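Local coordinates for protein concanavalin B (Canavalia ensiformis, PDB 6CAF) that is a chitinase-like seed protein of glycosyl hydrolase family 18 that may bind carbohydrate, at residues A127-H131 against T132-S136; T223-I226 against Q227-R230. All coordinates share one frame; numbering follows the deposited sequence. Where two conformers were deposited one is given.

In the fold
Two local contacts illustrate how the outer helices of a TIM barrel begin and end. From the N terminus the chain first reaches interaction 1, in the last turns of helix 120-135, which packs on strand 103-109 and helix 164-178 before the chain leads on toward strand 150-154. Much later comes interaction 2, which joins the loop after strand 208-212 to the first turn of helix 227-239, ahead of strand 247-252. Each links consecutive residues and closes only a turn of backbone; the two are in series, neither nested nor crossed. The centres of interactions 1 and 2 are about 41 Å apart, and their nearest atoms are about 29 Å apart, so they do not touch.

Interaction 1 (A127-H131 against T132-S136); sequences AEYLH and TYFLS
Thr132 bends its hydroxyl back onto the preceding turn, and Glu128 O receives two bonds from this one residue. Thr132 N donates to Glu128 O at 2.8 Å, nearly in line with the carbonyl, whereas Thr132 OG1, set beside its own backbone N (chi1 -61°), donates to the same oxygen from above the carbonyl plane. A water donates to Thr132 OG1 and Glu128 OE1 and lies in the plane of the His131 ring, 2.9 Å from His131 ND1. The other carboxylate oxygen of Glu128 is held in a salt bridge by Lys124. Tyr133 comes next: its CD2 meets Tyr129 CD1 at 3.5 Å. The two side chains cross at about a right angle, but their ring planes are inclined at only 39°, an oblique pairing, and the Tyr133 hydroxyl bonds to Arg139. Phe134 completes an aromatic cluster, bringing CE2 to 3.7 Å from Tyr129 CE2, which sits at the edge of the phenylalanine ring. An alanine here in place of Tyr129 would remove the ring against which Tyr133 and Phe134 both lie and would probably open a gap between them. Phe134 and Leu130 also rest on Leu106 of strand 103-109, the packing of helix on strand expected in a beta-alpha-beta crossover of the TIM barrel, here leading to strand 150-154. Across 132-135 the helix widens into a pi-type turn. Leu135 N then bonds to His131 O at 3.2 Å, and its CB approaches His131 CD2. Ser136 meets the same oxygen from the opposite face of the carbonyl plane, with Ser136 OG 2.8 Å from His131 O. Its CB lies over one face of the imidazole in a CH-pi contact, 4.0 Å from the centroid of the His131 ring, which also stacks with Tyr178.

Interaction 2 (T223-I226 against Q227-R230); sequences TGNI and QRIR
A chi1 of -168° at Asn225 turns the amide away from its own nitrogen, and a chi2 near zero (2°) brings OD1 to the start of the helix. There it accepts from Gln227 N at 3.0 Å, the hydrogen pointing well at the oxygen but arriving from above the amide plane. The same OD1 lies 3.5 Å from Gln227 CB, so the amide rests against the first helical side chain. Ile226 supplies the next acceptor: its carbonyl oxygen takes Arg230 N at 2.9 Å, nearly straight on. Ile229 CG2 presses on that same Ile226 O at 3.3 Å and lies near Ile226 CB as well, while the rest of the Ile229 side chain leads inward to Phe213 and Ile264. A water donates to Asn225 O and accepts from Ile229 N, 2.9 Å away, supplying a partner to an amide of the first turn. Arg230 runs away from the loop in an extended chain, its NE weakly bonded to Tyr276 O. Side-chain oxygen to the amide two residues on is an Asx turn, here a capping bond at the start of helix 227-239 on the outside of the TIM barrel.

Interaction 1 (A127-H131 against T132-S136)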
ATOM      1  N   ALA A 127       4.234  16.121  -6.834  1.00  9.90           N
ATOM      2  CA  ALA A 127       3.558  16.260  -5.557  1.00 10.28           C
ATOM      3  C   ALA A 127       2.374  17.214  -5.665  1.00 10.31           C
ATOM      4  O   ALA A 127       1.296  16.954  -5.123  1.00 10.74           O
ATOM      5  CB  ALA A 127       4.554  16.746  -4.517  1.00 11.06           C
ATOM      6  N   GLU A 128       2.567  18.329  -6.354  1.00 10.70           N
ATOM      7  CA  GLU A 128       1.491  19.282  -6.560  1.00 10.82           C
ATOM      8  C   GLU A 128       0.354  18.672  -7.360  1.00 11.11           C
ATOM      9  O   GLU A 128      -0.819  18.868  -7.042  1.00 11.80           O
ATOM     10  CB  GLU A 128       2.011  20.549  -7.249  1.00 12.08           C
ATOM     11  CG  GLU A 128       2.835  21.441  -6.312  1.00 13.76           C
ATOM     12  CD  GLU A 128       2.000  22.154  -5.273  1.00 15.72           C
ATOM     13  OE1 GLU A 128       0.890  22.660  -5.644  1.00 19.01           O
ATOM     14  OE2 GLU A 128       2.428  22.310  -4.114  1.00 15.64           O
ATOM     15  N   TYR A 129       0.711  17.952  -8.409  1.00 11.09           N
ATOM     16  CA  TYR A 129      -0.304  17.248  -9.199  1.00 10.70           C
ATOM     17  C   TYR A 129      -1.132  16.298  -8.331  1.00 10.90           C
ATOM     18  O   TYR A 129      -2.388  16.288  -8.398  1.00 11.41           O
ATOM     19  CB  TYR A 129       0.363  16.509 -10.356  1.00 11.87           C
ATOM     20  CG  TYR A 129      -0.506  15.444 -11.022  1.00 15.41           C
ATOM     21  CD1 TYR A 129      -1.389  15.717 -11.997  1.00 24.47           C
ATOM     22  CD2 TYR A 129      -0.391  14.126 -10.595  1.00 18.21           C
ATOM     23  CE1 TYR A 129      -2.162  14.671 -12.585  1.00 26.80           C
ATOM     24  CE2 TYR A 129      -1.111  13.110 -11.114  1.00 24.41           C
ATOM     25  CZ  TYR A 129      -1.987  13.345 -12.111  1.00 24.47           C
ATOM     26  OH  TYR A 129      -2.646  12.153 -12.509  1.00 25.03           O
ATOM     27  N   LEU A 130      -0.437  15.511  -7.512  1.00 10.30           N
ATOM     28  CA  LEU A 130      -1.156  14.599  -6.645  1.00 10.22           C
ATOM     29  C   LEU A 130      -2.088  15.346  -5.698  1.00 10.66           C
ATOM     30  O   LEU A 130      -3.240  14.940  -5.461  1.00 11.68           O
ATOM     31  CB  LEU A 130      -0.198  13.693  -5.896  1.00 10.87           C
ATOM     32  CG  LEU A 130       0.611  12.744  -6.787  1.00 11.00           C
ATOM     33  CD1 LEU A 130       1.724  12.107  -6.005  1.00 11.72           C
ATOM     34  CD2 LEU A 130      -0.277  11.679  -7.386  1.00 12.81           C
ATOM     35  N   HIS A 131      -1.601  16.457  -5.159  1.00 10.71           N
ATOM     36  CA  HIS A 131      -2.417  17.199  -4.249  1.00 11.07           C
ATOM     37  C   HIS A 131      -3.647  17.832  -4.934  1.00 11.02           C
ATOM     38  O   HIS A 131      -4.778  17.696  -4.448  1.00 12.17           O
ATOM     39  CB  HIS A 131      -1.584  18.265  -3.541  1.00 13.05           C
ATOM     40  CG  HIS A 131      -2.358  18.981  -2.508  1.00 13.62           C
ATOM     41  ND1 HIS A 131      -2.799  20.267  -2.669  1.00 18.44           N
ATOM     42  CD2 HIS A 131      -2.819  18.568  -1.311  1.00 14.19           C
ATOM     43  CE1 HIS A 131      -3.471  20.642  -1.601  1.00 21.32           C
ATOM     44  NE2 HIS A 131      -3.509  19.622  -0.765  1.00 16.97           N
ATOM     45  N   THR A 132      -3.400  18.517  -6.050  1.00 11.10           N
ATOM     46  CA  THR A 132      -4.435  19.209  -6.756  1.00 11.62           C
ATOM     47  C   THR A 132      -5.515  18.272  -7.253  1.00 11.86           C
ATOM     48  O   THR A 132      -6.712  18.580  -7.177  1.00 13.41           O
ATOM     49  CB  THR A 132      -3.835  20.019  -7.923  1.00 12.99           C
ATOM     50  OG1 THR A 132      -2.920  20.969  -7.392  1.00 15.38           O
ATOM     51  CG2 THR A 132      -4.898  20.643  -8.768  1.00 15.01           C
ATOM     52  N   TYR A 133      -5.081  17.127  -7.779  1.00 11.44           N
ATOM     53  CA  TYR A 133      -5.981  16.254  -8.509  1.00 12.00           C
ATOM     54  C   TYR A 133      -6.460  15.043  -7.727  1.00 12.50           C
ATOM     55  O   TYR A 133      -7.445  14.428  -8.154  1.00 13.52           O
ATOM     56  CB  TYR A 133      -5.382  15.852  -9.854  1.00 12.33           C
ATOM     57  CG  TYR A 133      -5.262  17.001 -10.789  1.00 12.69           C
ATOM     58  CD1 TYR A 133      -6.361  17.460 -11.508  1.00 15.16           C
ATOM     59  CD2 TYR A 133      -4.072  17.672 -10.953  1.00 14.00           C
ATOM     60  CE1 TYR A 133      -6.271  18.551 -12.357  1.00 15.76           C
ATOM     61  CE2 TYR A 133      -3.981  18.777 -11.797  1.00 15.39           C
ATOM     62  CZ  TYR A 133      -5.067  19.200 -12.524  1.00 15.64           C
ATOM     63  OH  TYR A 133      -4.959  20.305 -13.358  1.00 19.27           O
ATOM     64  N   PHE A 134      -5.817  14.686  -6.616  1.00 11.40           N
ATOM     65  CA  PHE A 134      -6.230  13.543  -5.827  1.00 11.10           C
ATOM     66  C   PHE A 134      -6.468  13.767  -4.350  1.00 11.00           C
ATOM     67  O   PHE A 134      -7.124  12.922  -3.734  1.00 12.98           O
ATOM     68  CB  PHE A 134      -5.228  12.372  -5.959  1.00 11.96           C
ATOM     69  CG  PHE A 134      -5.159  11.763  -7.336  1.00 12.14           C
ATOM     70  CD1 PHE A 134      -6.061  10.833  -7.750  1.00 13.54           C
ATOM     71  CD2 PHE A 134      -4.185  12.125  -8.193  1.00 12.72           C
ATOM     72  CE1 PHE A 134      -5.971  10.272  -8.994  1.00 15.49           C
ATOM     73  CE2 PHE A 134      -4.058  11.565  -9.434  1.00 14.04           C
ATOM     74  CZ  PHE A 134      -4.937  10.623  -9.838  1.00 13.81           C
ATOM     75  N   LEU A 135      -5.955  14.841  -3.758  1.00 11.76           N
ATOM     76  CA  LEU A 135      -5.934  14.925  -2.309  1.00 12.26           C
ATOM     77  C   LEU A 135      -6.734  16.072  -1.708  1.00 12.87           C
ATOM     78  O   LEU A 135      -6.744  16.211  -0.473  1.00 14.40           O
ATOM     79  CB  LEU A 135      -4.495  15.006  -1.783  1.00 11.69           C
ATOM     80  CG  LEU A 135      -3.602  13.805  -2.114  1.00 12.07           C
ATOM     81  CD1 LEU A 135      -2.152  14.114  -1.777  1.00 12.29           C
ATOM     82  CD2 LEU A 135      -4.050  12.560  -1.333  1.00 12.91           C
ATOM     83  N   SER A 136      -7.396  16.881  -2.531  1.00 13.36           N
ATOM     84  CA  SER A 136      -7.961  18.117  -2.008  1.00 15.15           C
ATOM     85  C   SER A 136      -9.296  18.547  -2.560  1.00 16.18           C
ATOM     86  O   SER A 136      -9.795  19.592  -2.161  1.00 19.07           O
ATOM     87  CB  SER A 136      -6.969  19.251  -2.268  1.00 16.98           C
ATOM     88  OG  SER A 136      -6.767  19.440  -3.663  1.00 18.77           O
TER
HETATM   89  O   HOH W   1      -1.790  21.650  -5.005  1.00 28.51           O

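Interaction 2 (T223-I226 against Q227-R230)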
ATOM      1  N   THR A 223       7.126 -22.886   5.182  1.00 20.81           N
ATOM      2  CA  THR A 223       6.494 -23.832   6.100  1.00 23.86           C
ATOM      3  C   THR A 223       7.477 -24.287   7.159  1.00 26.46           C
ATOM      4  O   THR A 223       8.562 -24.742   6.833  1.00 25.11           O
ATOM      5  CB  THR A 223       5.946 -25.055   5.352  1.00 28.49           C
ATOM      6  OG1 THR A 223       5.120 -24.610   4.274  1.00 31.09           O
ATOM      7  CG2 THR A 223       5.123 -25.921   6.291  1.00 33.51           C
ATOM      8  N   GLY A 224       7.100 -24.129   8.429  1.00 30.85           N
ATOM      9  CA  GLY A 224       7.937 -24.553   9.555  1.00 44.26           C
ATOM     10  C   GLY A 224       9.155 -23.691   9.850  1.00 33.78           C
ATOM     11  O   GLY A 224       9.994 -24.062  10.688  1.00 61.88           O
ATOM     12  N   ASN A 225       9.265 -22.551   9.168  1.00 26.75           N
ATOM     13  CA  ASN A 225      10.413 -21.706   9.384  1.00 25.99           C
ATOM     14  C   ASN A 225      10.040 -20.247   9.421  1.00 17.62           C
ATOM     15  O   ASN A 225       9.826 -19.621   8.393  1.00 17.54           O
ATOM     16  CB  ASN A 225      11.501 -21.973   8.345  1.00 45.64           C
ATOM     17  CG  ASN A 225      12.827 -21.316   8.713  1.00 61.70           C
ATOM     18  OD1 ASN A 225      12.960 -20.679   9.779  1.00 38.38           O
ATOM     19  ND2 ASN A 225      13.822 -21.477   7.849  1.00 68.45           N
ATOM     20  N   ILE A 226      10.011 -19.711  10.624  1.00 16.28           N
ATOM     21  CA  ILE A 226       9.696 -18.326  10.818  1.00 15.49           C
ATOM     22  C   ILE A 226      10.915 -17.494  11.108  1.00 14.59           C
ATOM     23  O   ILE A 226      10.800 -16.292  11.317  1.00 15.87           O
ATOM     24  CB  ILE A 226       8.661 -18.079  11.925  1.00 16.52           C
ATOM     25  CG1 ILE A 226       9.189 -18.417  13.313  1.00 21.03           C
ATOM     26  CG2 ILE A 226       7.388 -18.840  11.652  1.00 18.99           C
ATOM     27  CD1 ILE A 226       8.460 -17.652  14.394  1.00 26.41           C
ATOM     28  N   GLN A 227      12.112 -18.091  11.106  1.00 15.05           N
ATOM     29  CA  GLN A 227      13.259 -17.311  11.570  1.00 17.23           C
ATOM     30  C   GLN A 227      13.606 -16.159  10.647  1.00 13.89           C
ATOM     31  O   GLN A 227      13.969 -15.070  11.120  1.00 14.75           O
ATOM     32  CB  GLN A 227      14.458 -18.204  11.792  1.00 22.65           C
ATOM     33  CG  GLN A 227      14.296 -19.023  13.076  1.00 28.01           C
ATOM     34  CD  GLN A 227      14.267 -18.107  14.308  1.00 32.90           C
ATOM     35  OE1 GLN A 227      15.068 -17.151  14.386  1.00 36.64           O
ATOM     36  NE2 GLN A 227      13.286 -18.301  15.200  1.00 33.93           N
ATOM     37  N   ARG A 228      13.528 -16.385   9.331  1.00 13.82           N
ATOM     38  CA  ARG A 228      13.912 -15.325   8.405  0.50 13.56           C
ATOM     39  C   ARG A 228      12.932 -14.160   8.435  1.00 12.91           C
ATOM     40  O   ARG A 228      13.339 -13.003   8.404  1.00 13.85           O
ATOM     41  CB  ARG A 228      14.102 -15.872   7.000  0.50 14.75           C
ATOM     42  CG  ARG A 228      15.368 -16.704   6.854  0.50 17.01           C
ATOM     43  CD  ARG A 228      15.274 -17.683   5.698  0.50 20.12           C
ATOM     44  NE  ARG A 228      16.547 -18.351   5.420  0.50 22.20           N
ATOM     45  CZ  ARG A 228      17.038 -19.372   6.121  0.50 24.85           C
ATOM     46  NH1 ARG A 228      18.187 -19.909   5.750  0.50 28.29           N
ATOM     47  NH2 ARG A 228      16.402 -19.863   7.186  0.50 26.99           N
ATOM     48  N   ILE A 229      11.630 -14.465   8.519  1.00 12.39           N
ATOM     49  CA  ILE A 229      10.652 -13.381   8.541  1.00 11.72           C
ATOM     50  C   ILE A 229      10.705 -12.658   9.893  1.00 11.93           C
ATOM     51  O   ILE A 229      10.622 -11.429   9.941  1.00 12.37           O
ATOM     52  CB  ILE A 229       9.229 -13.855   8.179  1.00 12.36           C
ATOM     53  CG1 ILE A 229       8.322 -12.662   8.001  1.00 12.99           C
ATOM     54  CG2 ILE A 229       8.663 -14.873   9.168  1.00 14.23           C
ATOM     55  CD1 ILE A 229       6.971 -13.000   7.428  1.00 13.66           C
ATOM     56  N   ARG A 230      10.887 -13.399  10.990  1.00 12.00           N
ATOM     57  CA  ARG A 230      10.993 -12.743  12.296  1.00 12.56           C
ATOM     58  C   ARG A 230      12.202 -11.822  12.335  1.00 12.29           C
ATOM     59  O   ARG A 230      12.142 -10.701  12.848  1.00 12.98           O
ATOM     60  CB  ARG A 230      11.110 -13.776  13.400  1.00 13.79           C
ATOM     61  CG  ARG A 230      11.121 -13.241  14.775  1.00 17.07           C
ATOM     62  CD  ARG A 230      11.151 -14.353  15.818  1.00 21.92           C
ATOM     63  NE  ARG A 230      10.957 -13.818  17.150  1.00 25.55           N
ATOM     64  CZ  ARG A 230      11.920 -13.356  17.908  1.00 23.96           C
ATOM     65  NH1 ARG A 230      13.171 -13.399  17.487  1.00 29.70           N
ATOM     66  NH2 ARG A 230      11.624 -12.843  19.075  1.00 36.80           N
TER
HETATM   67  O   HOH W   2      10.956 -17.176   7.706  1.00 15.62           O